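Local coordinates for protein transcriptional activator, putative (Pyrococcus furiosus, PDB 1RTW) that is of unknown function but is an all-helical protein of the TENA/THI-4/PQQC family, named a putative transcriptional activator, at residues B[121-126]-B[170-175]; B[19-24]-B[204-209]; B[42-47]-B[78-83]. All coordinates share one frame; numbering follows the deposited sequence.

Starting from the N terminus, the first segment met is 19-24, at the start of helix 21-28; its partner, 204-209, lies beyond helix 181-201, so interaction 2 closes a loop of 179 residues that ties the start of helix 21-28 to the C-terminal tail. Interactions 3 and 1 are both nested inside that loop and follow each other in series. Interaction 3 (42-47 with 78-83) pairs helices 33-60 and 66-89; interaction 1 (121-126 with 170-175) pairs helices 118-142 and 159-176 on the opposite side of the chain's centre, about 23 Å away between centres. Interactions 2 and 3 touch directly, where Ile204 packs on Asn42.

Interaction 1 (B[121-126]-B[170-175]); sequences GFTALY and KILNSL
The Phe122 ring is met obliquely from helix 159-176 by three neighbours: the CG2 methyl of Ile171, the CD1 methyl of Leu175 and the backbone N of Leu172. The closest of these is Ile171, whose CG2 lies 3.6 Å from Phe122 CZ, the two side chains crossing at about a right angle. Leu175 CD1 approaches the root of the ring, 4.2 Å from Phe122 CG. Leu172 runs past the phenylalanine in the opposite direction, with its CB 4.0 Å from Phe122 CD2. The second flat group, the Tyr126 ring, receives one methyl, again obliquely: Leu172 CD2 sits 3.5 Å from Tyr126 CD2.

Leu172 therefore works with both branches. Its CG stands anti to the backbone N (chi1 178°), which carries the fork toward helix 118-142; CD2 goes to the tyrosine, while CD1 lies 3.5 Å from Thr123 OG1. That hydroxyl is hydrogen-bonded to Leu119 O, one turn back on its own helix, so its polar need is met locally and the leucine methyl can lie beside it.

No hydrogen bond joins the two segments; the contact is almost wholly apolar. Ile168 extends the same face of helix 159-176, touching both Phe122 and Tyr126, and helix 2-8 adds Phe2 against Thr123 and Ile7 against Tyr126.

The segment axes approach to 10.1 Å with 147° between their N-to-C directions, an antiparallel helix pair of the kind expected in the helical bundle of the TENA/THI-4/PQQC family.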
loop_
_atom_site.group_PDB
_atom_site.type_symbol
_atom_site.label_atom_id
_atom_site.label_comp_id
_atom_site.label_asym_id
_atom_site.label_seq_id
_atom_site.Cartn_x
_atom_site.Cartn_y
_atom_site.Cartn_z
ATOM N N GLY B 121 -8.206 -7.612 -8.041
ATOM C CA GLY B 121 -8.017 -8.273 -6.771
ATOM C C GLY B 121 -9.133 -9.252 -6.465
ATOM O O GLY B 121 -8.880 -10.407 -6.121
ATOM N N PHE B 122 -10.371 -8.791 -6.604
ATOM C CA PHE B 122 -11.523 -9.637 -6.338
ATOM C C PHE B 122 -11.586 -10.784 -7.342
ATOM O O PHE B 122 -12.005 -11.886 -6.999
ATOM C CB PHE B 122 -12.820 -8.819 -6.341
ATOM C CG PHE B 122 -13.891 -9.400 -5.459
ATOM C CD1 PHE B 122 -13.881 -9.162 -4.095
ATOM C CD2 PHE B 122 -14.870 -10.234 -5.980
ATOM C CE1 PHE B 122 -14.826 -9.751 -3.260
ATOM C CE2 PHE B 122 -15.819 -10.824 -5.151
ATOM C CZ PHE B 122 -15.795 -10.584 -3.787
ATOM N N THR B 123 -11.146 -10.532 -8.574
ATOM C CA THR B 123 -11.128 -11.575 -9.591
ATOM C C THR B 123 -10.134 -12.652 -9.148
ATOM O O THR B 123 -10.414 -13.853 -9.267
ATOM C CB THR B 123 -10.737 -11.008 -10.994
ATOM O OG1 THR B 123 -11.770 -10.133 -11.452
ATOM C CG2 THR B 123 -10.577 -12.110 -12.013
ATOM N N ALA B 124 -8.992 -12.229 -8.602
ATOM C CA ALA B 124 -7.984 -13.188 -8.132
ATOM C C ALA B 124 -8.545 -14.025 -6.978
ATOM O O ALA B 124 -8.286 -15.232 -6.892
ATOM C CB ALA B 124 -6.714 -12.470 -7.691
ATOM N N LEU B 125 -9.328 -13.380 -6.110
ATOM C CA LEU B 125 -9.932 -14.062 -4.980
ATOM C C LEU B 125 -10.855 -15.170 -5.483
ATOM O O LEU B 125 -10.724 -16.321 -5.079
ATOM C CB LEU B 125 -10.718 -13.084 -4.107
ATOM C CG LEU B 125 -11.504 -13.745 -2.963
ATOM C CD1 LEU B 125 -10.536 -14.352 -1.956
ATOM C CD2 LEU B 125 -12.372 -12.726 -2.294
ATOM N N TYR B 126 -11.766 -14.813 -6.386
ATOM C CA TYR B 126 -12.710 -15.769 -6.959
ATOM C C TYR B 126 -11.991 -16.978 -7.523
ATOM O O TYR B 126 -12.315 -18.115 -7.188
ATOM C CB TYR B 126 -13.535 -15.122 -8.084
ATOM C CG TYR B 126 -14.466 -16.097 -8.781
ATOM C CD1 TYR B 126 -15.392 -16.840 -8.053
ATOM C CD2 TYR B 126 -14.395 -16.299 -10.158
ATOM C CE1 TYR B 126 -16.222 -17.758 -8.672
ATOM C CE2 TYR B 126 -15.228 -17.217 -10.797
ATOM C CZ TYR B 126 -16.139 -17.947 -10.044
ATOM O OH TYR B 126 -16.963 -18.873 -10.646
ATOM N N LYS B 170 -21.271 -14.060 -7.158
ATOM C CA LYS B 170 -22.359 -13.100 -7.294
ATOM C C LYS B 170 -21.853 -11.663 -7.162
ATOM O O LYS B 170 -22.289 -10.779 -7.909
ATOM C CB LYS B 170 -23.449 -13.392 -6.259
ATOM C CG LYS B 170 -24.742 -12.633 -6.478
ATOM C CD LYS B 170 -25.795 -13.066 -5.472
ATOM C CE LYS B 170 -27.093 -12.278 -5.635
ATOM N NZ LYS B 170 -26.902 -10.820 -5.388
ATOM N N ILE B 171 -20.929 -11.438 -6.226
ATOM C CA ILE B 171 -20.343 -10.115 -6.018
ATOM C C ILE B 171 -19.484 -9.711 -7.214
ATOM O O ILE B 171 -19.586 -8.582 -7.700
ATOM C CB ILE B 171 -19.499 -10.072 -4.724
ATOM C CG1 ILE B 171 -20.412 -10.219 -3.518
ATOM C CG2 ILE B 171 -18.744 -8.761 -4.622
ATOM C CD1 ILE B 171 -19.672 -10.420 -2.222
ATOM N N LEU B 172 -18.639 -10.635 -7.675
ATOM C CA LEU B 172 -17.765 -10.406 -8.824
ATOM C C LEU B 172 -18.549 -10.050 -10.085
ATOM O O LEU B 172 -18.290 -9.032 -10.726
ATOM C CB LEU B 172 -16.929 -11.653 -9.118
ATOM C CG LEU B 172 -15.997 -11.561 -10.328
ATOM C CD1 LEU B 172 -14.919 -10.507 -10.068
ATOM C CD2 LEU B 172 -15.371 -12.921 -10.610
ATOM N N ASN B 173 -19.480 -10.922 -10.456
ATOM C CA ASN B 173 -20.300 -10.717 -11.644
ATOM C C ASN B 173 -20.959 -9.349 -11.659
ATOM O O ASN B 173 -21.042 -8.701 -12.697
ATOM C CB ASN B 173 -21.368 -11.803 -11.731
ATOM C CG ASN B 173 -20.830 -13.088 -12.294
ATOM O OD1 ASN B 173 -19.875 -13.082 -13.069
ATOM N ND2 ASN B 173 -21.454 -14.203 -11.932
ATOM N N SER B 174 -21.409 -8.929 -10.485
ATOM C CA SER B 174 -22.075 -7.652 -10.289
ATOM C C SER B 174 -21.135 -6.444 -10.379
ATOM O O SER B 174 -21.569 -5.347 -10.748
ATOM C CB SER B 174 -22.779 -7.672 -8.935
ATOM O OG SER B 174 -23.476 -6.469 -8.701
ATOM N N LEU B 175 -19.877 -6.645 -9.975
ATOM C CA LEU B 175 -18.832 -5.615 -10.006
ATOM C C LEU B 175 -18.359 -5.429 -11.439
ATOM O O LEU B 175 -18.020 -4.320 -11.864
ATOM C CB LEU B 175 -17.631 -6.052 -9.170
ATOM C CG LEU B 175 -17.435 -5.566 -7.734
ATOM C CD1 LEU B 175 -16.280 -6.351 -7.120
ATOM C CD2 LEU B 175 -17.139 -4.068 -7.712
#

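Interaction 2 (B[19-24]-B[204-209])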
loop_
_atom_site.group_PDB
_atom_site.type_symbol
_atom_site.label_atom_id
_atom_site.label_comp_id
_atom_site.label_asym_id
_atom_site.label_seq_id
_atom_site.Cartn_x
_atom_site.Cartn_y
_atom_site.Cartn_z
ATOM N N PRO B 19 -8.607 -33.773 -13.011
ATOM C CA PRO B 19 -7.743 -33.788 -11.830
ATOM C C PRO B 19 -6.245 -33.674 -12.126
ATOM O O PRO B 19 -5.783 -33.914 -13.243
ATOM C CB PRO B 19 -8.027 -35.158 -11.265
ATOM C CG PRO B 19 -7.996 -35.992 -12.544
ATOM C CD PRO B 19 -8.762 -35.140 -13.549
ATOM N N HIS B 20 -5.491 -33.302 -11.102
ATOM C CA HIS B 20 -4.041 -33.220 -11.215
ATOM C C HIS B 20 -3.553 -34.496 -10.552
ATOM O O HIS B 20 -4.284 -35.095 -9.761
ATOM C CB HIS B 20 -3.493 -32.009 -10.457
ATOM C CG HIS B 20 -1.998 -31.944 -10.418
ATOM N ND1 HIS B 20 -1.248 -32.594 -9.463
ATOM C CD2 HIS B 20 -1.110 -31.308 -11.222
ATOM C CE1 HIS B 20 0.035 -32.363 -9.678
ATOM N NE2 HIS B 20 0.146 -31.584 -10.741
ATOM N N LYS B 21 -2.326 -34.900 -10.874
ATOM C CA LYS B 21 -1.713 -36.102 -10.314
ATOM C C LYS B 21 -1.981 -36.217 -8.816
ATOM O O LYS B 21 -2.423 -37.265 -8.331
ATOM C CB LYS B 21 -0.199 -36.074 -10.573
ATOM C CG LYS B 21 0.571 -37.286 -10.084
ATOM C CD LYS B 21 2.076 -37.080 -10.275
ATOM C CE LYS B 21 2.875 -38.254 -9.730
ATOM N NZ LYS B 21 4.350 -38.008 -9.818
ATOM N N PHE B 22 -1.784 -35.110 -8.108
ATOM C CA PHE B 22 -1.984 -35.062 -6.665
ATOM C C PHE B 22 -3.402 -35.441 -6.245
ATOM O O PHE B 22 -3.588 -36.120 -5.234
ATOM C CB PHE B 22 -1.632 -33.671 -6.132
ATOM C CG PHE B 22 -1.637 -33.570 -4.631
ATOM C CD1 PHE B 22 -2.782 -33.171 -3.950
ATOM C CD2 PHE B 22 -0.480 -33.840 -3.902
ATOM C CE1 PHE B 22 -2.775 -33.041 -2.566
ATOM C CE2 PHE B 22 -0.459 -33.713 -2.512
ATOM C CZ PHE B 22 -1.611 -33.310 -1.843
ATOM N N LEU B 23 -4.392 -34.998 -7.017
ATOM C CA LEU B 23 -5.792 -35.285 -6.719
ATOM C C LEU B 23 -6.162 -36.741 -6.977
ATOM O O LEU B 23 -6.993 -37.302 -6.266
ATOM C CB LEU B 23 -6.714 -34.344 -7.500
ATOM C CG LEU B 23 -6.456 -32.838 -7.311
ATOM C CD1 LEU B 23 -7.481 -32.036 -8.080
ATOM C CD2 LEU B 23 -6.493 -32.450 -5.843
ATOM N N ILE B 24 -5.550 -37.346 -7.991
ATOM C CA ILE B 24 -5.804 -38.747 -8.319
ATOM C C ILE B 24 -5.312 -39.616 -7.171
ATOM O O ILE B 24 -5.970 -40.583 -6.779
ATOM C CB ILE B 24 -5.038 -39.188 -9.583
ATOM C CG1 ILE B 24 -5.544 -38.432 -10.807
ATOM C CG2 ILE B 24 -5.172 -40.694 -9.786
ATOM C CD1 ILE B 24 -4.713 -38.684 -12.055
ATOM N N ILE B 204 4.298 -28.880 -6.402
ATOM C CA ILE B 204 5.157 -28.689 -5.238
ATOM C C ILE B 204 5.308 -29.946 -4.388
ATOM O O ILE B 204 6.391 -30.224 -3.884
ATOM C CB ILE B 204 4.649 -27.519 -4.360
ATOM C CG1 ILE B 204 4.851 -26.189 -5.090
ATOM C CG2 ILE B 204 5.375 -27.494 -3.035
ATOM C CD1 ILE B 204 4.213 -24.997 -4.389
ATOM N N ALA B 205 4.232 -30.709 -4.242
ATOM C CA ALA B 205 4.274 -31.929 -3.449
ATOM C C ALA B 205 5.345 -32.920 -3.930
ATOM O O ALA B 205 5.943 -33.644 -3.128
ATOM C CB ALA B 205 2.920 -32.585 -3.459
ATOM N N TYR B 206 5.603 -32.931 -5.238
ATOM C CA TYR B 206 6.587 -33.844 -5.808
ATOM C C TYR B 206 7.972 -33.235 -5.940
ATOM O O TYR B 206 8.908 -33.893 -6.393
ATOM C CB TYR B 206 6.073 -34.399 -7.136
ATOM C CG TYR B 206 4.690 -34.984 -6.972
ATOM C CD1 TYR B 206 4.507 -36.221 -6.357
ATOM C CD2 TYR B 206 3.560 -34.240 -7.308
ATOM C CE1 TYR B 206 3.232 -36.697 -6.064
ATOM C CE2 TYR B 206 2.283 -34.702 -7.025
ATOM C CZ TYR B 206 2.123 -35.930 -6.396
ATOM O OH TYR B 206 0.857 -36.365 -6.076
ATOM N N GLY B 207 8.096 -31.975 -5.523
ATOM C CA GLY B 207 9.373 -31.285 -5.558
ATOM C C GLY B 207 10.348 -31.977 -4.625
ATOM O O GLY B 207 9.943 -32.586 -3.630
ATOM N N GLY B 208 11.638 -31.848 -4.906
ATOM C CA GLY B 208 12.625 -32.523 -4.088
ATOM C C GLY B 208 12.674 -33.946 -4.603
ATOM O O GLY B 208 12.521 -34.908 -3.845
ATOM N N GLU B 209 12.795 -34.059 -5.922
ATOM C CA GLU B 209 12.865 -35.341 -6.613
ATOM C C GLU B 209 14.320 -35.683 -6.962
ATOM O O GLU B 209 15.229 -35.243 -6.221
ATOM C CB GLU B 209 12.014 -35.299 -7.889
ATOM C CG GLU B 209 10.723 -36.095 -7.801
ATOM C CD GLU B 209 10.303 -36.690 -9.135
ATOM O OE1 GLU B 209 11.166 -36.857 -10.026
ATOM O OE2 GLU B 209 9.106 -37.016 -9.287
#
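Lys21 lies across one face of the Tyr206 ring, its NZ 4.2 Å from the ring centroid and 20° off the normal, a cation-pi contact. The chain is extended beyond CG, so the methylenes follow the same face and CD adds a CH-pi contact. Phe22 comes to the edge of the tyrosine, its CB 4.1 Å from Tyr206 CE2 and its CA 3.2 Å from Tyr206 OH. Beside it, Phe22 CD2 rests on Ala205 CB at 3.7 Å. His20 brings the edge of its own ring to the tyrosine, with CE1 4.2 Å from Tyr206 CE2.

What positions this shell begins with His20, the N-cap of helix 21-28: its ND1 accepts from Phe22 N at 2.9 Å, an almost straight bond at 170°. Its NE2 bonds Asp203 OD2, so both ring nitrogens are engaged and the imidazole's rotation is fixed. Trp202 and Trp39 meet the Phe22 ring, and Glu25 makes a weak hydrogen bond to Tyr206 OH.

No hydrogen bond crosses between the segments: the tyrosine face offers the exposed lysine a partner that needs none, with Phe22's apolar contacts to Ala205 and Tyr206 beside it. His20, accepting at ND1, probably carries its proton on NE2, toward Asp203.

Interaction 3 (B[42-47]-B[78-83])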
loop_
_atom_site.group_PDB
_atom_site.type_symbol
_atom_site.label_atom_id
_atom_site.label_comp_id
_atom_site.label_asym_id
_atom_site.label_seq_id
_atom_site.Cartn_x
_atom_site.Cartn_y
_atom_site.Cartn_z
ATOM N N ASN B 42 3.665 -26.131 2.443
ATOM C CA ASN B 42 3.553 -25.053 1.478
ATOM C C ASN B 42 2.173 -24.423 1.384
ATOM O O ASN B 42 2.051 -23.213 1.196
ATOM C CB ASN B 42 4.041 -25.511 0.111
ATOM C CG ASN B 42 5.537 -25.648 0.061
ATOM O OD1 ASN B 42 6.251 -24.703 -0.280
ATOM N ND2 ASN B 42 6.030 -26.822 0.415
ATOM N N ASP B 43 1.126 -25.220 1.514
ATOM C CA ASP B 43 -0.197 -24.630 1.442
ATOM C C ASP B 43 -0.501 -23.830 2.705
ATOM O O ASP B 43 -1.231 -22.847 2.663
ATOM C CB ASP B 43 -1.268 -25.683 1.194
ATOM C CG ASP B 43 -2.455 -25.117 0.448
ATOM O OD1 ASP B 43 -2.267 -24.630 -0.688
ATOM O OD2 ASP B 43 -3.572 -25.144 0.998
ATOM N N TYR B 44 0.085 -24.241 3.825
ATOM C CA TYR B 44 -0.107 -23.545 5.092
ATOM C C TYR B 44 0.447 -22.130 4.948
ATOM O O TYR B 44 -0.145 -21.163 5.434
ATOM C CB TYR B 44 0.620 -24.288 6.209
ATOM C CG TYR B 44 0.523 -23.621 7.551
ATOM C CD1 TYR B 44 -0.699 -23.512 8.206
ATOM C CD2 TYR B 44 1.661 -23.135 8.186
ATOM C CE1 TYR B 44 -0.786 -22.943 9.470
ATOM C CE2 TYR B 44 1.589 -22.561 9.451
ATOM C CZ TYR B 44 0.362 -22.473 10.085
ATOM O OH TYR B 44 0.294 -21.928 11.340
ATOM N N TYR B 45 1.589 -22.028 4.269
ATOM C CA TYR B 45 2.228 -20.752 4.006
ATOM C C TYR B 45 1.330 -19.941 3.070
ATOM O O TYR B 45 1.144 -18.740 3.258
ATOM C CB TYR B 45 3.576 -20.974 3.331
ATOM C CG TYR B 45 4.256 -19.708 2.882
ATOM C CD1 TYR B 45 4.275 -19.338 1.533
ATOM C CD2 TYR B 45 4.919 -18.905 3.794
ATOM C CE1 TYR B 45 4.956 -18.191 1.109
ATOM C CE2 TYR B 45 5.602 -17.758 3.387
ATOM C CZ TYR B 45 5.616 -17.406 2.047
ATOM O OH TYR B 45 6.293 -16.264 1.678
ATOM N N PHE B 46 0.749 -20.609 2.082
ATOM C CA PHE B 46 -0.125 -19.923 1.145
ATOM C C PHE B 46 -1.374 -19.379 1.841
ATOM O O PHE B 46 -1.768 -18.249 1.607
ATOM C CB PHE B 46 -0.538 -20.855 -0.008
ATOM C CG PHE B 46 -1.450 -20.201 -1.016
ATOM C CD1 PHE B 46 -0.932 -19.363 -2.003
ATOM C CD2 PHE B 46 -2.830 -20.341 -0.920
ATOM C CE1 PHE B 46 -1.781 -18.667 -2.872
ATOM C CE2 PHE B 46 -3.692 -19.644 -1.790
ATOM C CZ PHE B 46 -3.165 -18.805 -2.762
ATOM N N VAL B 47 -1.983 -20.186 2.705
ATOM C CA VAL B 47 -3.207 -19.782 3.405
ATOM C C VAL B 47 -2.985 -18.536 4.252
ATOM O O VAL B 47 -3.797 -17.609 4.228
ATOM C CB VAL B 47 -3.763 -20.941 4.267
ATOM C CG1 VAL B 47 -4.887 -20.450 5.160
ATOM C CG2 VAL B 47 -4.253 -22.084 3.366
ATOM N N LYS B 78 -9.924 -19.896 9.957
ATOM C CA LYS B 78 -10.150 -21.163 10.645
ATOM C C LYS B 78 -9.290 -22.266 10.032
ATOM O O LYS B 78 -8.877 -23.208 10.732
ATOM C CB LYS B 78 -11.635 -21.536 10.603
ATOM C CG LYS B 78 -12.374 -21.297 11.914
ATOM C CD LYS B 78 -12.004 -19.965 12.560
ATOM C CE LYS B 78 -12.481 -19.891 14.012
ATOM N NZ LYS B 78 -11.857 -18.750 14.747
ATOM N N GLU B 79 -8.978 -22.103 8.742
ATOM C CA GLU B 79 -8.144 -23.049 7.994
ATOM C C GLU B 79 -6.775 -23.204 8.650
ATOM O O GLU B 79 -6.167 -24.264 8.562
ATOM C CB GLU B 79 -7.959 -22.596 6.536
ATOM C CG GLU B 79 -9.207 -22.653 5.671
ATOM C CD GLU B 79 -8.951 -22.244 4.219
ATOM O OE1 GLU B 79 -7.783 -22.005 3.838
ATOM O OE2 GLU B 79 -9.924 -22.168 3.447
ATOM N N LEU B 80 -6.290 -22.146 9.298
ATOM C CA LEU B 80 -4.996 -22.204 9.973
ATOM C C LEU B 80 -5.012 -23.276 11.042
ATOM O O LEU B 80 -4.078 -24.070 11.131
ATOM C CB LEU B 80 -4.638 -20.866 10.619
ATOM C CG LEU B 80 -4.413 -19.714 9.648
ATOM C CD1 LEU B 80 -4.070 -18.456 10.428
ATOM C CD2 LEU B 80 -3.313 -20.078 8.655
ATOM N N GLU B 81 -6.069 -23.286 11.855
ATOM C CA GLU B 81 -6.225 -24.268 12.923
ATOM C C GLU B 81 -6.296 -25.666 12.309
ATOM O O GLU B 81 -5.723 -26.615 12.833
ATOM C CB GLU B 81 -7.506 -23.995 13.725
ATOM C CG GLU B 81 -7.633 -22.567 14.259
ATOM C CD GLU B 81 -9.004 -22.263 14.866
ATOM O OE1 GLU B 81 -9.106 -21.281 15.636
ATOM O OE2 GLU B 81 -9.979 -22.992 14.571
HETATM N N MSE B 82 -6.985 -25.780 11.178
HETATM C CA MSE B 82 -7.116 -27.060 10.491
HETATM C C MSE B 82 -5.744 -27.612 10.086
HETATM O O MSE B 82 -5.481 -28.811 10.222
HETATM C CB MSE B 82 -8.027 -26.904 9.273
HETATM C CG MSE B 82 -8.092 -28.126 8.387
HETATM SE SE MSE B 82 -9.326 -27.936 6.930
HETATM C CE MSE B 82 -8.330 -26.706 5.832
ATOM N N PHE B 83 -4.868 -26.732 9.606
ATOM C CA PHE B 83 -3.527 -27.140 9.203
ATOM C C PHE B 83 -2.703 -27.487 10.437
ATOM O O PHE B 83 -1.973 -28.472 10.447
ATOM C CB PHE B 83 -2.819 -26.024 8.426
ATOM C CG PHE B 83 -3.105 -26.018 6.954
ATOM C CD1 PHE B 83 -2.164 -26.504 6.053
ATOM C CD2 PHE B 83 -4.297 -25.496 6.458
ATOM C CE1 PHE B 83 -2.402 -26.474 4.678
ATOM C CE2 PHE B 83 -4.545 -25.462 5.084
ATOM C CZ PHE B 83 -3.588 -25.956 4.191
#
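Aromatic contacts come first: Tyr44 and Phe83 slide past each other in opposite directions, their ring planes at 39° and the approach oblique. The tight point is Tyr44 CD1 against Phe83 CB, 3.3 Å apart. Tyr44 CA also lies over one face of the Phe83 ring, 4.1 Å from its centroid, a CH-pi contact. Phe83 CG is turned anti to its carbonyl carbon (chi1 -86°), which points the ring across helix 33-60, its CZ end reaching Asp43.

Aliphatic packing comes from Val47, which divides its methyls. CG1 meets Leu80 CD2 at 3.9 Å, and CG2 lies 3.8 Å from Phe83 CE2. The same leucine methyl touches Tyr44 CE1, so one methyl of Leu80 serves both residues.

Polar groups form the third set. Asp43 OD2 stands at the edge of the Phe83 ring, near its plane, 3.3 Å from CZ, while Glu79 OE1 lies 3.5 Å from Val47 CG1. A phosphate ion, probably picked up from the crystallisation liquor, lies about 3 Å from the Glu79 side chain. Tyr44 OH is hydrogen-bonded to Glu84 OE2.

The antiparallel helices are thus joined mainly by carbon contacts, with two carboxylate oxygens laid against hydrocarbon, and without a hydrogen bond between the segments. Asp43 OD2 meets the C-H rim of a ring and Glu79 OE1 the valine methyls, while Glu79 OE2 is held from outside the pair by Trp156 NE1.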